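Long-range contact in N-acetyltransferase (Trypanosoma brucei, PDB 3I3G), which probably transfers the acetyl group of acetyl-CoA to D-glucosamine 6-phosphate, a step on the route to UDP-N-acetylglucosamine: residues R94-I99 / G129-I134. Numbering follows the deposited sequence.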
ATOM      1  N   ARG A  94       5.184  -0.856  14.913  1.00 16.75           N
ATOM      2  CA  ARG A  94       6.086  -1.351  13.878  1.00 16.97           C
ATOM      3  C   ARG A  94       5.437  -1.225  12.503  1.00 16.87           C
ATOM      4  O   ARG A  94       4.255  -1.520  12.333  1.00 16.93           O
ATOM      5  CB  ARG A  94       6.506  -2.793  14.161  1.00 17.02           C
ATOM      6  CG  ARG A  94       7.331  -2.943  15.430  1.00 17.70           C
ATOM      7  CD  ARG A  94       7.947  -4.323  15.535  1.00 18.84           C
ATOM      8  NE  ARG A  94       8.959  -4.554  14.508  1.00 19.58           N
ATOM      9  CZ  ARG A  94       9.607  -5.702  14.348  1.00 20.27           C
ATOM     10  NH1 ARG A  94      10.513  -5.829  13.387  1.00 20.60           N
ATOM     11  NH2 ARG A  94       9.347  -6.727  15.147  1.00 20.48           N
ATOM     12  N   ALA A  95       6.216  -0.779  11.524  1.00 16.84           N
ATOM     13  CA  ALA A  95       5.676  -0.488  10.201  1.00 16.74           C
ATOM     14  C   ALA A  95       5.593  -1.719   9.307  1.00 16.67           C
ATOM     15  O   ALA A  95       6.179  -2.761   9.601  1.00 16.73           O
ATOM     16  CB  ALA A  95       6.489   0.610   9.523  1.00 16.75           C
ATOM     17  N   VAL A  96       4.848  -1.586   8.216  1.00 16.54           N
ATOM     18  CA  VAL A  96       4.755  -2.629   7.208  1.00 16.43           C
ATOM     19  C   VAL A  96       5.342  -2.122   5.895  1.00 16.35           C
ATOM     20  O   VAL A  96       4.997  -1.037   5.430  1.00 16.29           O
ATOM     21  CB  VAL A  96       3.298  -3.056   6.971  1.00 16.37           C
ATOM     22  CG1 VAL A  96       3.201  -3.967   5.756  1.00 16.40           C
ATOM     23  CG2 VAL A  96       2.738  -3.740   8.211  1.00 16.53           C
ATOM     24  N   GLY A  97       6.235  -2.910   5.306  1.00 16.21           N
ATOM     25  CA  GLY A  97       6.826  -2.560   4.019  1.00 16.01           C
ATOM     26  C   GLY A  97       5.979  -3.045   2.859  1.00 16.00           C
ATOM     27  O   GLY A  97       5.787  -4.247   2.678  1.00 15.98           O
ATOM     28  N   HIS A  98       5.466  -2.103   2.073  1.00 15.86           N
ATOM     29  CA  HIS A  98       4.657  -2.428   0.907  1.00 15.87           C
ATOM     30  C   HIS A  98       5.484  -2.291  -0.365  1.00 15.84           C
ATOM     31  O   HIS A  98       5.853  -1.184  -0.752  1.00 15.78           O
ATOM     32  CB  HIS A  98       3.443  -1.502   0.821  1.00 15.96           C
ATOM     33  CG  HIS A  98       2.500  -1.630   1.977  1.00 16.15           C
ATOM     34  ND1 HIS A  98       1.305  -2.309   1.890  1.00 16.80           N
ATOM     35  CD2 HIS A  98       2.575  -1.163   3.245  1.00 16.52           C
ATOM     36  CE1 HIS A  98       0.685  -2.257   3.055  1.00 16.58           C
ATOM     37  NE2 HIS A  98       1.435  -1.567   3.895  1.00 16.58           N
ATOM     38  N   ILE A  99       5.774  -3.418  -1.008  1.00 15.77           N
ATOM     39  CA  ILE A  99       6.503  -3.404  -2.272  1.00 15.76           C
ATOM     40  C   ILE A  99       5.534  -3.306  -3.444  1.00 15.84           C
ATOM     41  O   ILE A  99       4.551  -4.044  -3.514  1.00 15.79           O
ATOM     42  CB  ILE A  99       7.403  -4.644  -2.427  1.00 15.72           C
ATOM     43  CG1 ILE A  99       8.556  -4.587  -1.423  1.00 15.54           C
ATOM     44  CG2 ILE A  99       7.945  -4.740  -3.847  1.00 15.70           C
ATOM     45  CD1 ILE A  99       9.539  -5.737  -1.545  1.00 15.52           C
ATOM     46  N   GLY A 129      12.482  -0.695  10.742  1.00 22.17           N
ATOM     47  CA  GLY A 129      11.767  -1.373  11.820  1.00 21.66           C
ATOM     48  C   GLY A 129      10.521  -2.126  11.390  1.00 21.34           C
ATOM     49  O   GLY A 129       9.675  -2.460  12.221  1.00 21.35           O
ATOM     50  N   CYS A 130      10.399  -2.397  10.095  1.00 20.90           N
ATOM     51  CA  CYS A 130       9.267  -3.165   9.590  1.00 20.42           C
ATOM     52  C   CYS A 130       9.304  -4.588  10.139  1.00 20.22           C
ATOM     53  O   CYS A 130      10.373  -5.189  10.248  1.00 20.18           O
ATOM     54  CB  CYS A 130       9.270  -3.200   8.060  1.00 20.41           C
ATOM     55  SG  CYS A 130       8.912  -1.618   7.258  1.00 19.94           S
ATOM     56  N   TYR A 131       8.139  -5.126  10.483  1.00 19.96           N
ATOM     57  CA  TYR A 131       8.063  -6.499  10.975  1.00 19.70           C
ATOM     58  C   TYR A 131       7.705  -7.464   9.848  1.00 19.44           C
ATOM     59  O   TYR A 131       7.893  -8.675   9.972  1.00 19.44           O
ATOM     60  CB  TYR A 131       7.066  -6.619  12.131  1.00 19.77           C
ATOM     61  CG  TYR A 131       5.614  -6.550  11.718  1.00 19.96           C
ATOM     62  CD1 TYR A 131       4.903  -7.703  11.415  1.00 20.02           C
ATOM     63  CD2 TYR A 131       4.951  -5.333  11.641  1.00 20.17           C
ATOM     64  CE1 TYR A 131       3.575  -7.647  11.041  1.00 20.38           C
ATOM     65  CE2 TYR A 131       3.624  -5.266  11.268  1.00 20.36           C
ATOM     66  CZ  TYR A 131       2.941  -6.425  10.969  1.00 20.50           C
ATOM     67  OH  TYR A 131       1.619  -6.359  10.597  1.00 20.81           O
ATOM     68  N   LYS A 132       7.196  -6.920   8.747  1.00 19.07           N
ATOM     69  CA  LYS A 132       6.872  -7.731   7.581  1.00 18.72           C
ATOM     70  C   LYS A 132       6.921  -6.909   6.298  1.00 18.58           C
ATOM     71  O   LYS A 132       6.813  -5.683   6.325  1.00 18.46           O
ATOM     72  CB  LYS A 132       5.488  -8.370   7.731  1.00 18.73           C
ATOM     73  CG  LYS A 132       4.332  -7.395   7.551  1.00 18.62           C
ATOM     74  CD  LYS A 132       2.988  -8.110   7.557  1.00 18.82           C
ATOM     75  CE  LYS A 132       1.843  -7.129   7.350  1.00 19.07           C
ATOM     76  NZ  LYS A 132       0.518  -7.810   7.307  1.00 19.02           N
ATOM     77  N   VAL A 133       7.097  -7.599   5.176  1.00 18.33           N
ATOM     78  CA  VAL A 133       7.020  -6.980   3.863  1.00 18.19           C
ATOM     79  C   VAL A 133       5.959  -7.709   3.052  1.00 18.20           C
ATOM     80  O   VAL A 133       5.946  -8.937   2.996  1.00 18.05           O
ATOM     81  CB  VAL A 133       8.365  -7.049   3.113  1.00 18.17           C
ATOM     82  CG1 VAL A 133       8.225  -6.455   1.719  1.00 18.14           C
ATOM     83  CG2 VAL A 133       9.452  -6.328   3.897  1.00 18.12           C
ATOM     84  N   ILE A 134       5.062  -6.950   2.435  1.00 18.27           N
ATOM     85  CA  ILE A 134       3.990  -7.546   1.649  1.00 18.43           C
ATOM     86  C   ILE A 134       3.923  -6.953   0.249  1.00 18.60           C
ATOM     87  O   ILE A 134       4.354  -5.823   0.018  1.00 18.51           O
ATOM     88  CB  ILE A 134       2.620  -7.379   2.333  1.00 18.42           C
ATOM     89  CG1 ILE A 134       2.327  -5.900   2.589  1.00 18.43           C
ATOM     90  CG2 ILE A 134       2.575  -8.171   3.631  1.00 18.30           C
ATOM     91  CD1 ILE A 134       0.953  -5.641   3.170  1.00 18.83           C
TER
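Gly97 is gripped through both its backbone polar atoms: its N donates to Lys132 O at 3.0 Å, and its O accepts from Ile134 N at 2.8 Å. Ile99 N continues the ladder to Ile134 O, and Tyr131 N donates to Ala95 O at 3.2 Å. The strand axes run parallel, 24° apart. These are the two strands of a right-handed beta-alpha-beta crossover of the GNAT fold, linked through helix 113-127, which a Schellman motif ends at Gly129 (positive phi). The second subunit adds an antiparallel strand beside Lys132, Val133 and Ile134, carrying the sheet across the dimer interface.

Arg94 NE meets Gly129 O almost straight (169° at the hydrogen), with that oxygen in the guanidinium plane; the bond from NH1 to Cys130 O is weak. Tyr131 CB lies 3.5 Å above the centre of the guanidinium.

Among apolar contacts, Val96 CG2 touches Tyr131 CE2 at 3.5 Å, while CG1 meets Ile134 CG1. Ile134 CG1 sits between its backbone N and carbonyl carbon (chi1 57°), over the His98 ring in a CH-pi contact, 4.2 Å from its centroid. On the face carrying Val133, Ile99 CD1 reaches Val133 CG1 (3.6 Å); from helix 113-127, Ile118 and Leu121 touch Ile99, and Ser125 touches Val133.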